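Alpha-glucosidase (Pseudoalteromonas sp. K8, PDB 5HQ4) probably hydrolyses alpha-glucosidic bonds in carbohydrates, as a calcium-containing glycoside hydrolase of family 97 with a TIM-barrel catalytic domain. Local coordinates at residues A[388-393]-A[435-440]; A[453-458]-A[486-491]. One frame throughout, in Å; residues are numbered along the deposited sequence.

Interaction 1: residues A[388-393]-A[435-440]; sequences GYVADG and THEPIK. With CA (calcium ion), chain G.
Glu437 reaches over to the backbone of Tyr389, and this is where the contact is packed most closely. The amide Tyr389 N donates to Glu437 OE1 at 2.9 Å, nearly straight at 160°, and meets the anti lone pair of that oxygen. The other oxygen, Glu437 OE2, binds the calcium ion at 2.4 Å. CG lies beside the backbone N of Glu437 and the chain then bends at chi2 (75°), which folds the carboxylate back across Gly388 and Tyr389. Its methylenes lie against the Tyr389 backbone, with Glu437 CB 3.5 Å from Tyr389 O. Gly388 CA sits 3.4 Å from Glu437 OE1. The Tyr389 ring presents its edge to His436 O, CD1 at 3.3 Å, while CE1 meets the Thr435 methyl CG2 at 3.9 Å. His436 itself holds a calcium-bound water in its ring plane, ND1 to water 2.7 Å; its NE2 is paired with Asp489.

Toward Val390 the contact thins. One methyl, Val390 CG2, borders the carboxylate 3.5 Å from Glu437 OE1, and this partly exposed residue also lies close to a bound glycerol. Beyond it the loop draws off from residues 435-440.

Both segments continue from the C-terminal ends of adjacent parallel TIM-barrel strands, 384-388 and 432-435, where Glu437 joins the calcium site. The amide bond probably helps hold the carboxylate's rotation, with OE2 on the metal.

Interaction 2: residues A[453-458]-A[486-491]; sequences TREGAR and GPMDFT. With CA (calcium ion), chain G.
Met488 reaches along residues 453-458 and, with Thr453 and Asp489, supplies most of the buried surface. Its side chain is fully extended, CG anti to the backbone N (chi1 173°), and this carries CG past Arg454 O and Glu455 O and sets the methyl CE 3.7 Å from Ala457 CB, with Arg458 O equally near CE. Shortening Met488 to alanine removes everything beyond CB, and is likely to cost the thioether's contacts and leave a gap beside Ala457 CB and Arg458 O.

The backbones meet at Arg454 O. Asp489 N donates to it at 2.9 Å with a 163° angle, approaching from above the carbonyl plane, and Met488 CA adds a CH···O contact of 3.3 Å to the same oxygen. Asp489 centres an inverse gamma turn whose Phe490 N to Met488 O bond is weak. Its carboxylate has its partners outside, His436 and Tyr266.

Thr453 lies across Asp489 at about a right angle, methyl CG2 against CB at 3.9 Å. Its OG1 is anti to the backbone N and rests over the Met488-Asp489 peptide, though its polar partner is Ser525.

One water bridges the segments, accepting from Arg454 NE and donating to Pro487 O. A second sits within bonding distance of both Glu455 OE2 (2.8 Å) and Asp489 O (2.7 Å), with further acceptors nearby. Glu455 OE1 binds calcium.

Strands 451-454 and 527-529 are the outermost of the parallel barrel sheet, and residues 486-491 lie between them, Thr491 touching Met529, consistent with irregular chain closing the TIM barrel at the seventh strand position. Ala457 and Phe490 both pack on Leu478 of helix 474-478, and Thr453 touches Ile527.

In the fold
The two contacts lie side by side at one end of the barrel, centres about 11 Å apart, and share one calcium ion. Glu437 of interaction 1 and Glu455 of interaction 2 each give it an oxygen; Glu154, Glu461 and two waters complete six ligands, so Glu154 brings the N-terminal region to the barrel. Strands 432-435 and 451-454 are adjacent, and Thr435 pairs through its backbone with Thr453 and Glu455. Two probable hydrogen bonds join the contacts further: His436 NE2 to Asp489 OD1 at 2.7 Å, and Arg454 NH1 to Ile439 O at 2.8 Å. A glycerol near Val390, probably from the crystallisation liquor, may mark a pocket here.

Interaction 1: residues A[388-393]-A[435-440]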
ATOM      1  N   GLY A 388      14.364   4.619  -0.271  1.00 12.77           N
ATOM      2  CA  GLY A 388      14.630   3.199  -0.117  1.00 10.50           C
ATOM      3  C   GLY A 388      15.350   2.917   1.179  1.00 12.68           C
ATOM      4  O   GLY A 388      16.167   3.716   1.641  1.00 12.91           O
ATOM      5  N   TYR A 389      15.050   1.757   1.771  1.00 10.20           N
ATOM      6  CA  TYR A 389      15.606   1.377   3.069  1.00 10.22           C
ATOM      7  C   TYR A 389      15.980  -0.105   3.048  1.00 11.94           C
ATOM      8  O   TYR A 389      15.537  -0.900   3.874  1.00 10.77           O
ATOM      9  CB  TYR A 389      14.611   1.683   4.195  1.00 10.04           C
ATOM     10  CG  TYR A 389      14.222   3.143   4.269  1.00 12.30           C
ATOM     11  CD1 TYR A 389      13.269   3.678   3.399  1.00 11.14           C
ATOM     12  CD2 TYR A 389      14.817   3.998   5.190  1.00 10.58           C
ATOM     13  CE1 TYR A 389      12.933   5.015   3.439  1.00 13.37           C
ATOM     14  CE2 TYR A 389      14.470   5.360   5.241  1.00 13.16           C
ATOM     15  CZ  TYR A 389      13.525   5.850   4.365  1.00 14.64           C
ATOM     16  OH  TYR A 389      13.167   7.181   4.392  1.00 15.77           O
ATOM     17  N   VAL A 390      16.821  -0.497   2.089  1.00 10.26           N
ATOM     18  CA  VAL A 390      17.110  -1.916   1.882  1.00 11.77           C
ATOM     19  C   VAL A 390      18.034  -2.404   2.998  1.00 13.63           C
ATOM     20  O   VAL A 390      19.202  -2.013   3.070  1.00 14.38           O
ATOM     21  CB  VAL A 390      17.728  -2.175   0.501  1.00 13.78           C
ATOM     22  CG1 VAL A 390      18.156  -3.638   0.382  1.00 13.81           C
ATOM     23  CG2 VAL A 390      16.731  -1.822  -0.598  1.00 12.97           C
ATOM     24  N   ALA A 391      17.512  -3.272   3.858  1.00 14.00           N
ATOM     25  CA  ALA A 391      18.256  -3.923   4.928  1.00 12.38           C
ATOM     26  C   ALA A 391      17.352  -5.017   5.475  1.00 11.65           C
ATOM     27  O   ALA A 391      16.130  -4.922   5.364  1.00 10.65           O
ATOM     28  CB  ALA A 391      18.651  -2.942   6.047  1.00 10.49           C
ATOM     29  N   ASP A 392      17.952  -6.048   6.062  1.00 10.15           N
ATOM     30  CA  ASP A 392      17.136  -7.140   6.582  1.00  9.95           C
ATOM     31  C   ASP A 392      16.238  -6.645   7.714  1.00 10.59           C
ATOM     32  O   ASP A 392      16.491  -5.609   8.339  1.00 11.76           O
ATOM     33  CB  ASP A 392      18.013  -8.283   7.097  1.00 10.25           C
ATOM     34  CG  ASP A 392      18.638  -9.095   5.981  1.00 18.61           C
ATOM     35  OD1 ASP A 392      19.349 -10.066   6.309  1.00 16.04           O
ATOM     36  OD2 ASP A 392      18.412  -8.778   4.790  1.00 14.99           O
ATOM     37  N   GLY A 393      15.175  -7.402   7.973  1.00 10.02           N
ATOM     38  CA  GLY A 393      14.296  -7.102   9.095  1.00  9.44           C
ATOM     39  C   GLY A 393      15.046  -6.872  10.399  1.00 10.27           C
ATOM     40  O   GLY A 393      15.953  -7.636  10.754  1.00 10.33           O
ATOM     41  N   THR A 435       7.807   5.626  -1.105  1.00 10.83           N
ATOM     42  CA  THR A 435       8.676   4.955  -0.131  1.00  9.95           C
ATOM     43  C   THR A 435       8.783   3.464  -0.432  1.00  9.60           C
ATOM     44  O   THR A 435       7.794   2.740  -0.325  1.00 10.26           O
ATOM     45  CB  THR A 435       8.150   5.136   1.297  1.00 11.05           C
ATOM     46  OG1 THR A 435       7.858   6.514   1.539  1.00 12.77           O
ATOM     47  CG2 THR A 435       9.188   4.651   2.314  1.00 11.64           C
ATOM     48  N   HIS A 436       9.983   2.998  -0.773  1.00 10.60           N
ATOM     49  CA  HIS A 436      10.233   1.564  -0.826  1.00 13.06           C
ATOM     50  C   HIS A 436      10.852   1.114   0.494  1.00 13.17           C
ATOM     51  O   HIS A 436      11.454   1.914   1.215  1.00 10.71           O
ATOM     52  CB  HIS A 436      11.110   1.209  -2.034  1.00 10.83           C
ATOM     53  CG  HIS A 436      10.349   1.265  -3.328  1.00 12.69           C
ATOM     54  ND1 HIS A 436      10.455   0.301  -4.307  1.00 15.91           N
ATOM     55  CD2 HIS A 436       9.410   2.143  -3.764  1.00 11.52           C
ATOM     56  CE1 HIS A 436       9.635   0.597  -5.305  1.00 14.83           C
ATOM     57  NE2 HIS A 436       8.990   1.710  -4.999  1.00 12.31           N
ATOM     58  N   GLU A 437      10.660  -0.164   0.818  1.00  9.08           N
ATOM     59  CA  GLU A 437      10.904  -0.693   2.157  1.00  9.00           C
ATOM     60  C   GLU A 437      10.289   0.241   3.203  1.00 11.44           C
ATOM     61  O   GLU A 437      10.994   0.795   4.052  1.00 10.46           O
ATOM     62  CB  GLU A 437      12.389  -0.912   2.414  1.00 11.26           C
ATOM     63  CG  GLU A 437      13.019  -1.871   1.389  1.00 13.26           C
ATOM     64  CD  GLU A 437      13.234  -1.202   0.026  1.00 15.15           C
ATOM     65  OE1 GLU A 437      13.742  -0.064  -0.001  1.00 13.49           O
ATOM     66  OE2 GLU A 437      12.864  -1.787  -1.015  1.00 18.22           O
ATOM     67  N   PRO A 438       8.972   0.443   3.155  1.00 10.50           N
ATOM     68  CA  PRO A 438       8.319   1.465   3.976  1.00  9.04           C
ATOM     69  C   PRO A 438       7.755   0.897   5.261  1.00 13.45           C
ATOM     70  O   PRO A 438       7.862  -0.308   5.514  1.00 11.18           O
ATOM     71  CB  PRO A 438       7.167   1.908   3.072  1.00  9.64           C
ATOM     72  CG  PRO A 438       6.692   0.570   2.529  1.00  9.87           C
ATOM     73  CD  PRO A 438       7.994  -0.242   2.293  1.00 13.43           C
ATOM     74  N   ILE A 439       7.130   1.762   6.060  1.00 10.77           N
ATOM     75  CA  ILE A 439       6.055   1.328   6.952  1.00 11.37           C
ATOM     76  C   ILE A 439       4.817   1.065   6.102  1.00 10.23           C
ATOM     77  O   ILE A 439       4.586   1.744   5.089  1.00  9.57           O
ATOM     78  CB  ILE A 439       5.778   2.400   8.028  1.00 11.70           C
ATOM     79  CG1 ILE A 439       4.648   1.963   8.967  1.00 12.30           C
ATOM     80  CG2 ILE A 439       5.385   3.742   7.381  1.00  9.50           C
ATOM     81  CD1 ILE A 439       5.041   0.807   9.898  1.00 11.87           C
ATOM     82  N   LYS A 440       4.025   0.064   6.490  1.00  8.70           N
ATOM     83  CA  LYS A 440       2.785  -0.221   5.775  1.00 10.91           C
ATOM     84  C   LYS A 440       1.895   1.018   5.732  1.00 13.02           C
ATOM     85  O   LYS A 440       1.961   1.897   6.603  1.00 12.24           O
ATOM     86  CB  LYS A 440       2.040  -1.381   6.441  1.00 11.37           C
ATOM     87  CG  LYS A 440       1.482  -1.014   7.849  1.00  9.75           C
ATOM     88  CD  LYS A 440       1.246  -2.260   8.718  1.00 13.89           C
ATOM     89  CE  LYS A 440       0.614  -1.862  10.056  1.00 12.98           C
ATOM     90  NZ  LYS A 440       0.344  -3.025  10.960  1.00 11.86           N
TER
HETATM   91 CA    CA G 706      12.178  -3.373  -2.607  1.00 26.01          CA
HETATM   92  O   HOH W   1      12.519  -1.449  -3.982  1.00 13.74           O
HETATM   93  O   HOH W   2      13.691  -4.997  -1.723  1.00 23.32           O

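Interaction 2: residues A[453-458]-A[486-491]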
ATOM      1  N   THR A 453       2.665   7.144  -2.614  1.00 12.80           N
ATOM      2  CA  THR A 453       2.617   5.700  -2.802  1.00 10.68           C
ATOM      3  C   THR A 453       3.782   5.063  -2.048  1.00 12.05           C
ATOM      4  O   THR A 453       4.626   5.752  -1.467  1.00  9.99           O
ATOM      5  CB  THR A 453       2.628   5.355  -4.300  1.00 12.65           C
ATOM      6  OG1 THR A 453       2.249   3.981  -4.481  1.00 13.37           O
ATOM      7  CG2 THR A 453       4.014   5.614  -4.910  1.00 10.24           C
ATOM      8  N   ARG A 454       3.810   3.731  -2.041  1.00  9.47           N
ATOM      9  CA  ARG A 454       4.893   2.991  -1.403  1.00 13.09           C
ATOM     10  C   ARG A 454       4.922   1.581  -1.968  1.00 12.84           C
ATOM     11  O   ARG A 454       4.015   1.152  -2.680  1.00 11.07           O
ATOM     12  CB  ARG A 454       4.737   2.952   0.126  1.00 11.55           C
ATOM     13  CG  ARG A 454       3.676   1.957   0.634  1.00 10.08           C
ATOM     14  CD  ARG A 454       3.243   2.320   2.077  1.00  8.99           C
ATOM     15  NE  ARG A 454       2.680   3.672   2.112  1.00  9.31           N
ATOM     16  CZ  ARG A 454       2.798   4.531   3.124  1.00 13.13           C
ATOM     17  NH1 ARG A 454       3.469   4.202   4.226  1.00 10.31           N
ATOM     18  NH2 ARG A 454       2.240   5.736   3.026  1.00 11.31           N
ATOM     19  N   GLU A 455       5.976   0.851  -1.620  1.00  9.72           N
ATOM     20  CA  GLU A 455       6.062  -0.547  -2.013  1.00 12.48           C
ATOM     21  C   GLU A 455       5.527  -1.410  -0.873  1.00  9.96           C
ATOM     22  O   GLU A 455       4.307  -1.561  -0.737  1.00  9.86           O
ATOM     23  CB  GLU A 455       7.508  -0.895  -2.390  1.00 11.60           C
ATOM     24  CG  GLU A 455       7.679  -2.226  -3.089  1.00 10.84           C
ATOM     25  CD  GLU A 455       9.113  -2.416  -3.544  1.00 18.22           C
ATOM     26  OE1 GLU A 455      10.007  -2.409  -2.677  1.00 16.24           O
ATOM     27  OE2 GLU A 455       9.348  -2.523  -4.767  1.00 18.12           O
ATOM     28  N   GLY A 456       6.399  -1.964  -0.033  1.00 11.31           N
ATOM     29  CA  GLY A 456       5.882  -2.690   1.130  1.00  8.47           C
ATOM     30  C   GLY A 456       5.165  -3.982   0.794  1.00 12.13           C
ATOM     31  O   GLY A 456       4.174  -4.341   1.456  1.00  8.58           O
ATOM     32  N   ALA A 457       5.671  -4.706  -0.198  1.00  8.14           N
ATOM     33  CA  ALA A 457       5.157  -5.966  -0.721  1.00  9.43           C
ATOM     34  C   ALA A 457       6.080  -6.314  -1.875  1.00 11.23           C
ATOM     35  O   ALA A 457       6.828  -5.454  -2.355  1.00 11.75           O
ATOM     36  CB  ALA A 457       3.698  -5.855  -1.201  1.00  8.05           C
ATOM     37  N   ARG A 458       6.030  -7.569  -2.323  1.00  8.48           N
ATOM     38  CA  ARG A 458       6.817  -7.948  -3.492  1.00  8.81           C
ATOM     39  C   ARG A 458       6.188  -7.353  -4.744  1.00 13.27           C
ATOM     40  O   ARG A 458       5.037  -7.659  -5.076  1.00 12.35           O
ATOM     41  CB  ARG A 458       6.920  -9.466  -3.616  1.00  9.96           C
ATOM     42  CG  ARG A 458       7.868 -10.105  -2.583  1.00 11.89           C
ATOM     43  CD  ARG A 458       7.843 -11.630  -2.657  1.00 13.72           C
ATOM     44  NE  ARG A 458       8.088 -12.167  -4.008  1.00 11.93           N
ATOM     45  CZ  ARG A 458       9.006 -13.083  -4.308  1.00 14.53           C
ATOM     46  NH1 ARG A 458       9.796 -13.575  -3.362  1.00 10.40           N
ATOM     47  NH2 ARG A 458       9.115 -13.535  -5.557  1.00 10.64           N
ATOM     48  N   GLY A 486      -3.780   0.572   0.896  1.00 12.86           N
ATOM     49  CA  GLY A 486      -3.648   1.767   0.082  1.00 11.91           C
ATOM     50  C   GLY A 486      -2.782   1.525  -1.150  1.00 10.62           C
ATOM     51  O   GLY A 486      -2.431   0.381  -1.466  1.00 10.86           O
ATOM     52  N   PRO A 487      -2.415   2.597  -1.862  1.00 11.30           N
ATOM     53  CA  PRO A 487      -1.757   2.435  -3.171  1.00 11.13           C
ATOM     54  C   PRO A 487      -0.385   1.775  -3.087  1.00 11.02           C
ATOM     55  O   PRO A 487       0.340   1.897  -2.097  1.00 11.81           O
ATOM     56  CB  PRO A 487      -1.642   3.876  -3.696  1.00  9.84           C
ATOM     57  CG  PRO A 487      -1.796   4.762  -2.451  1.00 11.58           C
ATOM     58  CD  PRO A 487      -2.747   4.007  -1.577  1.00 10.01           C
ATOM     59  N   MET A 488      -0.020   1.081  -4.167  1.00 10.85           N
ATOM     60  CA  MET A 488       1.263   0.399  -4.240  1.00 10.86           C
ATOM     61  C   MET A 488       1.966   0.749  -5.540  1.00 12.73           C
ATOM     62  O   MET A 488       1.360   0.685  -6.612  1.00 11.82           O
ATOM     63  CB  MET A 488       1.105  -1.120  -4.150  1.00 10.00           C
ATOM     64  CG  MET A 488       2.427  -1.852  -4.386  1.00 10.36           C
ATOM     65  SD  MET A 488       2.273  -3.634  -4.288  1.00 13.44           S
ATOM     66  CE  MET A 488       4.002  -4.132  -4.449  1.00 13.14           C
ATOM     67  N   ASP A 489       3.248   1.101  -5.431  1.00 11.62           N
ATOM     68  CA  ASP A 489       4.163   1.249  -6.564  1.00 11.05           C
ATOM     69  C   ASP A 489       4.658  -0.144  -6.955  1.00 12.27           C
ATOM     70  O   ASP A 489       5.724  -0.596  -6.531  1.00 15.67           O
ATOM     71  CB  ASP A 489       5.320   2.170  -6.173  1.00 12.63           C
ATOM     72  CG  ASP A 489       6.240   2.516  -7.342  1.00 20.44           C
ATOM     73  OD1 ASP A 489       7.476   2.537  -7.129  1.00 16.42           O
ATOM     74  OD2 ASP A 489       5.737   2.789  -8.456  1.00 21.80           O
ATOM     75  N   PHE A 490       3.856  -0.843  -7.769  1.00 10.43           N
ATOM     76  CA  PHE A 490       4.201  -2.199  -8.210  1.00 11.62           C
ATOM     77  C   PHE A 490       5.211  -2.222  -9.358  1.00 14.87           C
ATOM     78  O   PHE A 490       5.903  -3.232  -9.536  1.00 12.25           O
ATOM     79  CB  PHE A 490       2.933  -2.947  -8.645  1.00 10.76           C
ATOM     80  CG  PHE A 490       3.170  -4.392  -8.996  1.00  9.68           C
ATOM     81  CD1 PHE A 490       3.128  -5.368  -8.017  1.00 10.91           C
ATOM     82  CD2 PHE A 490       3.442  -4.771 -10.313  1.00 10.86           C
ATOM     83  CE1 PHE A 490       3.366  -6.704  -8.327  1.00 13.28           C
ATOM     84  CE2 PHE A 490       3.672  -6.103 -10.634  1.00 11.50           C
ATOM     85  CZ  PHE A 490       3.637  -7.070  -9.634  1.00 14.27           C
ATOM     86  N   THR A 491       5.305  -1.130 -10.132  1.00 11.77           N
ATOM     87  CA  THR A 491       6.039  -0.945 -11.391  1.00 12.84           C
ATOM     88  C   THR A 491       5.569  -1.983 -12.407  1.00 14.20           C
ATOM     89  O   THR A 491       6.318  -2.896 -12.776  1.00 12.00           O
ATOM     90  CB  THR A 491       7.567  -0.988 -11.209  1.00 13.95           C
ATOM     91  OG1 THR A 491       8.019  -2.322 -10.968  1.00 16.83           O
ATOM     92  CG2 THR A 491       8.016  -0.086 -10.032  1.00 15.08           C
TER
HETATM   93 CA    CA G 706      12.178  -3.373  -2.607  1.00 26.01          CA
HETATM   94  O   HOH W   3       0.755   3.941  -0.142  1.00 12.00           O
HETATM   95  O   HOH W   4       7.357  -2.802  -6.648  1.00 15.76           O
HETATM   96  O   HOH W   2      13.691  -4.997  -1.723  1.00 23.32           O
HETATM   97  O   HOH W   1      12.519  -1.449  -3.982  1.00 13.74           O